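Local coordinates for Oxidored_FMN domain-containing protein ([Pseudomonas] geniculata N1, PDB 6L6J), which probably oxidises the amine 6-hydroxypseudooxynicotine, a nicotine-derived compound, using FMN and a [4Fe-4S] cluster as redox cofactors, at residues C347-T356 / P559-M567; L401-G411 / Y445-V456. One frame throughout, in Å; residues are numbered along the deposited sequence.

The chain first builds an eight-stranded TIM barrel that carries FMN, then enters the cysteine-bearing segment 347-356, where contact 1 opens. It next forms a Rossmann-type sheet, and there contact 2 closes a short loop: segment 401-411 meets segment 445-456, with strand 413-417, helix 426-430 and the start of helix 441-450 in between. A further alpha/beta unit follows, and its segment 559-567 returns to 347-356, completing contact 1 across about 200 residues. Contact 2 lies within the longer loop of contact 1. Their centres are about 30 Å apart and their nearest atoms about 11 Å. Contact 2 packs neighbouring crossovers of a single domain; contact 1 joins the cluster-binding segment after the barrel to the later alpha/beta domain.

Contact 1: C347-T356 / P559-M567; sequences CNACTAEVMT and PWTHNTLEM. With SF4 (iron/sulfur cluster), chain C; FMN (flavin mononucleotide), chain B.
In the iron-sulfur cluster site, N348 and A352 of the cluster-binding segment meet T564, N563 and W560. C347 SG and C350 SG bind two iron atoms of the cluster, FE1 at 2.2 Å and FE4 at 2.1 Å respectively. The one direct hydrogen bond across the contact starts between them in sequence: N348 ND2 donates to T564 O at 2.8 Å, nearly straight (162°). The acceptor lies in the plane of the N348 amide, while the donor is tilted out of the T564 carbonyl plane. S267 O also accepts from ND2, and R321, which binds FMN, donates to OD1 through NH1, so both ends of the amide are pinned beside the flavin site. A water bridges C347 O and E566 OE1; T564 OG1 also donates to OE1, while E566 OE2 is held by S269 and by a salt bridge to R271.

One turn further along, A352 CB sits 3.4 Å from W560 CZ2, the indole being brought there by a CG anti to the backbone N (chi1 -175°). N563 CB covers one face of this ring over its centre, and A352 CA makes a CA-H...O contact with N563 O. M355 SD touches L565 CD2 at 3.8 Å. W263 of helix 263-266 packs on V354 and M355 of one segment and L565 of the other, so that helix flanks both; helix 561-564 runs shortly before helix 567-577 in the chain.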
# COMPACT_ATOMS: atom_id res chain seq x y z
N CYS A 347 5.89 -0.08 -0.65
CA CYS A 347 5.78 0.94 -1.74
C CYS A 347 4.49 1.74 -1.59
O CYS A 347 4.44 2.87 -2.16
CB CYS A 347 5.79 0.31 -3.13
SG CYS A 347 4.50 -0.92 -3.36
N ASN A 348 3.51 1.17 -0.88
CA ASN A 348 2.16 1.75 -0.64
C ASN A 348 1.42 2.03 -1.97
O ASN A 348 0.54 2.91 -1.98
CB ASN A 348 2.23 2.98 0.25
CG ASN A 348 2.34 2.65 1.73
OD1 ASN A 348 2.44 1.49 2.11
ND2 ASN A 348 2.32 3.68 2.58
N ALA A 349 1.70 1.26 -3.02
CA ALA A 349 0.92 1.28 -4.28
C ALA A 349 -0.51 0.76 -4.02
O ALA A 349 -1.42 1.17 -4.76
CB ALA A 349 1.63 0.48 -5.34
N CYS A 350 -0.71 -0.12 -3.01
CA CYS A 350 -2.04 -0.60 -2.53
C CYS A 350 -2.84 0.58 -1.97
O CYS A 350 -4.01 0.79 -2.33
CB CYS A 350 -1.90 -1.71 -1.49
SG CYS A 350 -0.68 -1.39 -0.18
N THR A 351 -2.19 1.34 -1.11
CA THR A 351 -2.66 2.61 -0.49
C THR A 351 -3.05 3.60 -1.60
O THR A 351 -4.13 4.28 -1.48
CB THR A 351 -1.53 3.06 0.46
OG1 THR A 351 -1.66 2.21 1.61
CG2 THR A 351 -1.57 4.50 0.85
N ALA A 352 -2.22 3.71 -2.64
CA ALA A 352 -2.36 4.77 -3.67
C ALA A 352 -3.69 4.58 -4.39
O ALA A 352 -4.45 5.56 -4.51
CB ALA A 352 -1.19 4.74 -4.63
N GLU A 353 -3.96 3.36 -4.86
CA GLU A 353 -5.20 3.09 -5.62
C GLU A 353 -6.35 3.43 -4.68
O GLU A 353 -7.18 4.27 -5.04
CB GLU A 353 -5.23 1.64 -6.11
CG GLU A 353 -4.21 1.34 -7.19
CD GLU A 353 -4.26 2.29 -8.37
OE1 GLU A 353 -3.19 2.56 -8.95
OE2 GLU A 353 -5.38 2.78 -8.71
N VAL A 354 -6.32 2.86 -3.48
CA VAL A 354 -7.42 3.03 -2.48
C VAL A 354 -7.62 4.53 -2.22
O VAL A 354 -8.80 4.96 -2.10
CB VAL A 354 -7.17 2.23 -1.19
CG1 VAL A 354 -8.20 2.53 -0.11
CG2 VAL A 354 -7.13 0.74 -1.50
N MET A 355 -6.57 5.35 -2.24
CA MET A 355 -6.81 6.78 -1.95
C MET A 355 -7.18 7.60 -3.18
O MET A 355 -7.58 8.74 -2.98
CB MET A 355 -5.69 7.46 -1.17
CG MET A 355 -6.30 7.92 0.12
SD MET A 355 -5.22 8.74 1.13
CE MET A 355 -5.81 10.43 0.98
N THR A 356 -7.12 7.01 -4.37
CA THR A 356 -7.79 7.53 -5.58
C THR A 356 -9.11 6.79 -5.77
O THR A 356 -9.58 6.71 -6.94
CB THR A 356 -6.89 7.36 -6.82
OG1 THR A 356 -6.84 5.96 -7.10
CG2 THR A 356 -5.51 7.96 -6.65
N PRO A 559 3.58 14.88 -5.93
CA PRO A 559 2.13 14.83 -5.74
C PRO A 559 1.58 13.42 -5.44
O PRO A 559 0.72 13.29 -4.56
CB PRO A 559 1.59 15.33 -7.07
CG PRO A 559 2.61 16.34 -7.47
CD PRO A 559 3.94 15.75 -7.07
N TRP A 560 2.11 12.42 -6.15
CA TRP A 560 1.60 11.03 -6.08
C TRP A 560 1.71 10.50 -4.64
O TRP A 560 0.95 9.54 -4.30
CB TRP A 560 2.34 10.13 -7.07
CG TRP A 560 1.75 8.75 -7.09
CD1 TRP A 560 2.33 7.58 -6.68
CD2 TRP A 560 0.41 8.42 -7.46
NE1 TRP A 560 1.45 6.54 -6.81
CE2 TRP A 560 0.26 7.03 -7.28
CE3 TRP A 560 -0.66 9.16 -7.96
CZ2 TRP A 560 -0.92 6.37 -7.60
CZ3 TRP A 560 -1.84 8.51 -8.25
CH2 TRP A 560 -1.96 7.13 -8.06
N THR A 561 2.64 11.06 -3.85
CA THR A 561 2.92 10.61 -2.46
C THR A 561 1.76 11.00 -1.54
O THR A 561 1.65 10.39 -0.49
CB THR A 561 4.29 11.07 -1.97
OG1 THR A 561 4.37 12.50 -1.96
CG2 THR A 561 5.40 10.50 -2.82
N HIS A 562 0.89 11.92 -1.93
CA HIS A 562 -0.40 12.13 -1.22
C HIS A 562 -1.09 10.78 -1.11
O HIS A 562 -1.75 10.54 -0.09
CB HIS A 562 -1.29 13.14 -1.95
CG HIS A 562 -2.62 13.34 -1.29
ND1 HIS A 562 -2.74 13.91 -0.02
CD2 HIS A 562 -3.87 13.06 -1.71
CE1 HIS A 562 -4.02 13.96 0.31
NE2 HIS A 562 -4.73 13.43 -0.70
N ASN A 563 -0.89 9.94 -2.12
CA ASN A 563 -1.61 8.66 -2.35
C ASN A 563 -0.83 7.48 -1.74
O ASN A 563 -1.48 6.53 -1.28
CB ASN A 563 -1.90 8.43 -3.83
CG ASN A 563 -2.86 9.44 -4.41
OD1 ASN A 563 -3.71 9.98 -3.70
ND2 ASN A 563 -2.74 9.68 -5.72
N THR A 564 0.50 7.51 -1.74
CA THR A 564 1.34 6.47 -1.11
C THR A 564 1.52 6.82 0.38
O THR A 564 2.19 6.06 1.08
CB THR A 564 2.69 6.38 -1.82
OG1 THR A 564 3.33 7.63 -1.59
CG2 THR A 564 2.58 6.11 -3.31
N LEU A 565 0.93 7.94 0.83
CA LEU A 565 1.02 8.45 2.22
C LEU A 565 2.48 8.68 2.58
O LEU A 565 2.88 8.31 3.69
CB LEU A 565 0.38 7.45 3.17
CG LEU A 565 -1.04 7.02 2.84
CD1 LEU A 565 -1.44 5.82 3.70
CD2 LEU A 565 -2.00 8.17 3.01
N GLU A 566 3.25 9.26 1.66
CA GLU A 566 4.69 9.58 1.87
C GLU A 566 4.93 11.09 1.83
O GLU A 566 6.03 11.51 2.20
CB GLU A 566 5.57 8.87 0.84
CG GLU A 566 5.53 7.36 0.97
CD GLU A 566 6.37 6.64 -0.08
OE1 GLU A 566 6.06 6.79 -1.30
OE2 GLU A 566 7.36 5.97 0.29
N MET A 567 3.95 11.90 1.41
CA MET A 567 4.20 13.36 1.20
C MET A 567 4.76 13.96 2.50
O MET A 567 5.86 14.54 2.45
CB MET A 567 2.97 14.16 0.78
CG MET A 567 3.37 15.41 -0.01
SD MET A 567 2.09 16.64 -0.32
CE MET A 567 0.84 15.59 -1.07
FE1 SF4 C . 3.74 -2.51 -2.04
FE2 SF4 C . 3.23 -4.27 0.36
FE3 SF4 C . 1.98 -4.90 -2.28
FE4 SF4 C . 0.99 -2.57 -0.64
S1 SF4 C . 1.24 -4.60 -0.29
S2 SF4 C . 1.74 -2.81 -2.63
S3 SF4 C . 2.97 -2.19 -0.05
S4 SF4 C . 3.93 -4.58 -1.63
N1 FMN B . -7.21 0.49 8.62
C2 FMN B . -8.51 0.63 9.05
O2 FMN B . -8.70 0.69 10.27
N3 FMN B . -9.58 0.67 8.25
C4 FMN B . -9.44 0.58 6.92
O4 FMN B . -10.43 0.62 6.18
C4A FMN B . -8.07 0.45 6.35
N5 FMN B . -7.87 0.35 5.01
C5A FMN B . -6.61 0.16 4.55
C6 FMN B . -6.40 -0.01 3.19
C7 FMN B . -5.12 -0.23 2.73
C7M FMN B . -4.90 -0.34 1.27
C8 FMN B . -3.98 -0.31 3.66
C8M FMN B . -2.58 -0.51 3.17
C9 FMN B . -4.17 -0.15 5.00
C9A FMN B . -5.45 0.07 5.50
N10 FMN B . -5.67 0.20 6.88
C10 FMN B . -6.96 0.38 7.31
C1' FMN B . -4.56 0.12 7.89
C2' FMN B . -4.20 -1.33 8.18
O2' FMN B . -5.31 -1.91 8.83
C3' FMN B . -2.99 -1.47 9.05
O3' FMN B . -3.29 -0.92 10.34
C4' FMN B . -1.73 -0.80 8.50
O4' FMN B . -1.60 -1.08 7.09
C5' FMN B . -0.49 -1.23 9.27
O5' FMN B . -0.34 -2.63 9.12
P FMN B . 0.62 -3.24 7.96
O1P FMN B . 2.02 -2.77 8.30
O2P FMN B . 0.40 -4.71 8.11
O3P FMN B . 0.08 -2.67 6.66
O HOH W 1 6.27 4.55 -2.66

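Contact 2: L401-G411 / Y445-V456; sequences LEAAHTLAKRG and YRVGQLQTMPNV
Two neighbouring helices of the Rossmann-type domain, 398-410 and 441-450, pack here through H405 and L450, each a knob in the other's surface. Over the segments their axes approach to 9.7 Å and run in broadly the same direction, 35° apart. L450 enters the hole formed by L401, A404, H405 and A408; its CD1 meets L401 CD2 at 3.8 Å, and CD2 lies against the backbone at H405. The reciprocal knob is H405, set among Y445, R446, Q449 and L450. With CG anti to the backbone N (chi1 -170°), its ring swings across to bring CE1 within 3.6 Å of Q449 CB. Y445 OH lies at the imidazole edge, in its plane, 3.8 Å from H405 NE2, too far for a hydrogen bond between the two.

About one turn before H405 and L450, a salt bridge joins E402 and R446. R446 NE donates to the anti lone pair of E402 OE1 at 2.9 Å, and NH2 adds a weak bond to the same oxygen, the carboxylate and guanidinium planes standing 71° apart. Each partner is anchored again: E402 OE2 pairs with R661, while R446 NH2 and NH1 bond to Q364 O and V442 O.

At the other end, A408 CB faces M453 SD at 3.6 Å and also touches V456. N455 ND2 donates to A408 O at 2.8 Å, in the carbonyl plane on a lone pair, and also to Y412 O. These bonds hold the turn before strand 456-459 against the helix terminus, which G411 closes in a Schellman motif. Consecutive beta-alpha-beta crossovers, stepping from strand 390-394 through 413-417 to 456-459 of a parallel sheet, characterise the Rossmann-type fold that binds ADP here.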
# COMPACT_ATOMS: atom_id res chain seq x y z
N LEU A 401 11.04 -10.90 -15.20
CA LEU A 401 11.13 -11.88 -14.08
C LEU A 401 9.75 -12.40 -13.72
O LEU A 401 9.66 -13.58 -13.32
CB LEU A 401 11.76 -11.21 -12.85
CG LEU A 401 13.26 -10.99 -12.95
CD1 LEU A 401 13.74 -10.13 -11.79
CD2 LEU A 401 14.00 -12.32 -12.98
N GLU A 402 8.73 -11.55 -13.80
CA GLU A 402 7.35 -11.94 -13.41
C GLU A 402 6.77 -12.86 -14.49
O GLU A 402 6.12 -13.81 -14.14
CB GLU A 402 6.50 -10.69 -13.15
CG GLU A 402 5.05 -10.99 -12.86
CD GLU A 402 4.83 -12.09 -11.85
OE1 GLU A 402 5.58 -12.15 -10.87
OE2 GLU A 402 3.90 -12.89 -12.04
N ALA A 403 7.00 -12.56 -15.77
CA ALA A 403 6.59 -13.40 -16.92
C ALA A 403 7.24 -14.80 -16.82
O ALA A 403 6.49 -15.81 -16.84
CB ALA A 403 6.96 -12.72 -18.21
N ALA A 404 8.58 -14.84 -16.70
CA ALA A 404 9.40 -16.07 -16.56
C ALA A 404 8.85 -16.88 -15.39
O ALA A 404 8.41 -18.02 -15.61
CB ALA A 404 10.85 -15.74 -16.36
N HIS A 405 8.81 -16.28 -14.20
CA HIS A 405 8.24 -16.91 -12.99
C HIS A 405 6.89 -17.54 -13.34
O HIS A 405 6.74 -18.75 -13.09
CB HIS A 405 8.15 -15.92 -11.84
CG HIS A 405 7.81 -16.54 -10.53
ND1 HIS A 405 8.06 -17.86 -10.26
CD2 HIS A 405 7.22 -16.03 -9.43
CE1 HIS A 405 7.65 -18.14 -9.03
NE2 HIS A 405 7.13 -17.02 -8.50
N THR A 406 5.97 -16.78 -13.92
CA THR A 406 4.56 -17.20 -14.17
C THR A 406 4.53 -18.38 -15.15
O THR A 406 3.91 -19.40 -14.82
CB THR A 406 3.68 -16.04 -14.64
OG1 THR A 406 3.74 -15.00 -13.66
CG2 THR A 406 2.24 -16.45 -14.84
N LEU A 407 5.21 -18.25 -16.29
CA LEU A 407 5.32 -19.34 -17.30
C LEU A 407 5.99 -20.57 -16.66
O LEU A 407 5.43 -21.68 -16.79
CB LEU A 407 6.11 -18.80 -18.50
CG LEU A 407 5.46 -17.63 -19.24
CD1 LEU A 407 6.45 -16.98 -20.19
CD2 LEU A 407 4.22 -18.09 -19.99
N ALA A 408 7.12 -20.39 -15.97
CA ALA A 408 7.85 -21.48 -15.27
C ALA A 408 6.87 -22.28 -14.42
O ALA A 408 6.90 -23.53 -14.52
CB ALA A 408 8.98 -20.94 -14.43
N LYS A 409 6.02 -21.60 -13.63
CA LYS A 409 5.09 -22.21 -12.64
C LYS A 409 4.04 -23.05 -13.36
O LYS A 409 3.68 -24.10 -12.83
CB LYS A 409 4.36 -21.16 -11.80
CG LYS A 409 5.21 -20.40 -10.79
CD LYS A 409 4.58 -20.30 -9.42
CE LYS A 409 3.25 -19.60 -9.44
NZ LYS A 409 2.85 -19.20 -8.07
N ARG A 410 3.55 -22.58 -14.51
CA ARG A 410 2.54 -23.28 -15.34
C ARG A 410 3.15 -24.56 -15.91
O ARG A 410 2.37 -25.49 -16.20
CB ARG A 410 2.04 -22.39 -16.48
CG ARG A 410 1.30 -21.15 -16.02
CD ARG A 410 0.75 -20.37 -17.20
NE ARG A 410 -0.24 -21.17 -17.90
CZ ARG A 410 -0.74 -20.90 -19.10
NH1 ARG A 410 -0.36 -19.83 -19.77
NH2 ARG A 410 -1.64 -21.73 -19.62
N GLY A 411 4.47 -24.56 -16.09
CA GLY A 411 5.29 -25.75 -16.43
C GLY A 411 6.01 -25.62 -17.77
O GLY A 411 6.65 -26.61 -18.17
N TYR A 445 12.76 -12.15 -4.43
CA TYR A 445 11.61 -13.09 -4.45
C TYR A 445 11.58 -13.91 -5.76
O TYR A 445 11.43 -15.13 -5.72
CB TYR A 445 10.26 -12.40 -4.30
CG TYR A 445 9.13 -13.38 -4.45
CD1 TYR A 445 8.96 -14.38 -3.51
CD2 TYR A 445 8.30 -13.38 -5.56
CE1 TYR A 445 7.95 -15.33 -3.65
CE2 TYR A 445 7.29 -14.32 -5.72
CZ TYR A 445 7.12 -15.30 -4.76
OH TYR A 445 6.15 -16.24 -4.87
N ARG A 446 11.71 -13.26 -6.90
CA ARG A 446 11.51 -13.91 -8.22
C ARG A 446 12.76 -14.69 -8.62
O ARG A 446 12.61 -15.80 -9.14
CB ARG A 446 11.09 -12.86 -9.26
CG ARG A 446 9.65 -12.39 -9.10
CD ARG A 446 9.28 -11.15 -9.89
NE ARG A 446 7.88 -10.88 -9.64
CZ ARG A 446 7.39 -10.41 -8.49
NH1 ARG A 446 8.21 -10.10 -7.50
NH2 ARG A 446 6.09 -10.24 -8.34
N VAL A 447 13.95 -14.14 -8.39
CA VAL A 447 15.22 -14.86 -8.70
C VAL A 447 15.26 -16.16 -7.87
O VAL A 447 15.50 -17.23 -8.48
CB VAL A 447 16.46 -13.99 -8.42
CG1 VAL A 447 17.75 -14.80 -8.54
CG2 VAL A 447 16.49 -12.78 -9.34
N GLY A 448 15.01 -16.07 -6.56
CA GLY A 448 15.11 -17.20 -5.63
C GLY A 448 14.16 -18.33 -5.96
O GLY A 448 14.53 -19.49 -5.76
N GLN A 449 12.98 -18.00 -6.47
CA GLN A 449 11.98 -18.99 -6.95
C GLN A 449 12.40 -19.56 -8.31
O GLN A 449 12.23 -20.77 -8.50
CB GLN A 449 10.61 -18.32 -7.05
CG GLN A 449 10.06 -17.94 -5.69
CD GLN A 449 9.77 -19.18 -4.89
OE1 GLN A 449 9.17 -20.12 -5.42
NE2 GLN A 449 10.19 -19.19 -3.64
N LEU A 450 12.91 -18.72 -9.22
CA LEU A 450 13.23 -19.12 -10.62
C LEU A 450 14.38 -20.12 -10.65
O LEU A 450 14.25 -21.15 -11.33
CB LEU A 450 13.55 -17.88 -11.47
CG LEU A 450 12.35 -17.20 -12.11
CD1 LEU A 450 12.70 -15.82 -12.63
CD2 LEU A 450 11.77 -18.04 -13.24
N GLN A 451 15.46 -19.85 -9.91
CA GLN A 451 16.78 -20.53 -10.08
C GLN A 451 16.77 -21.96 -9.51
O GLN A 451 17.79 -22.65 -9.71
CB GLN A 451 17.88 -19.67 -9.45
CG GLN A 451 17.78 -19.53 -7.94
CD GLN A 451 18.73 -18.49 -7.41
OE1 GLN A 451 19.46 -17.85 -8.17
NE2 GLN A 451 18.70 -18.31 -6.10
N THR A 452 15.67 -22.38 -8.86
CA THR A 452 15.47 -23.74 -8.26
C THR A 452 14.48 -24.56 -9.11
O THR A 452 13.96 -25.60 -8.60
CB THR A 452 14.97 -23.63 -6.81
OG1 THR A 452 13.75 -22.90 -6.81
CG2 THR A 452 15.98 -22.97 -5.89
N MET A 453 14.21 -24.13 -10.34
CA MET A 453 13.23 -24.77 -11.27
C MET A 453 13.99 -25.30 -12.48
O MET A 453 14.65 -24.53 -13.17
CB MET A 453 12.17 -23.77 -11.74
CG MET A 453 11.45 -23.08 -10.61
SD MET A 453 10.14 -21.97 -11.16
CE MET A 453 8.93 -22.22 -9.86
N PRO A 454 13.88 -26.61 -12.79
CA PRO A 454 14.71 -27.22 -13.83
C PRO A 454 14.28 -26.78 -15.23
O PRO A 454 15.08 -26.86 -16.13
CB PRO A 454 14.50 -28.72 -13.61
CG PRO A 454 13.10 -28.82 -13.01
CD PRO A 454 12.93 -27.56 -12.18
N ASN A 455 13.04 -26.31 -15.37
CA ASN A 455 12.46 -25.84 -16.66
C ASN A 455 12.88 -24.39 -16.97
O ASN A 455 12.52 -23.94 -18.06
CB ASN A 455 10.94 -25.99 -16.71
CG ASN A 455 10.20 -25.43 -15.52
OD1 ASN A 455 10.69 -25.48 -14.40
ND2 ASN A 455 8.99 -24.93 -15.75
N VAL A 456 13.62 -23.71 -16.09
CA VAL A 456 14.12 -22.32 -16.29
C VAL A 456 15.64 -22.33 -16.52
O VAL A 456 16.36 -22.99 -15.74
CB VAL A 456 13.76 -21.40 -15.10
CG1 VAL A 456 14.43 -20.03 -15.22
CG2 VAL A 456 12.25 -21.24 -14.95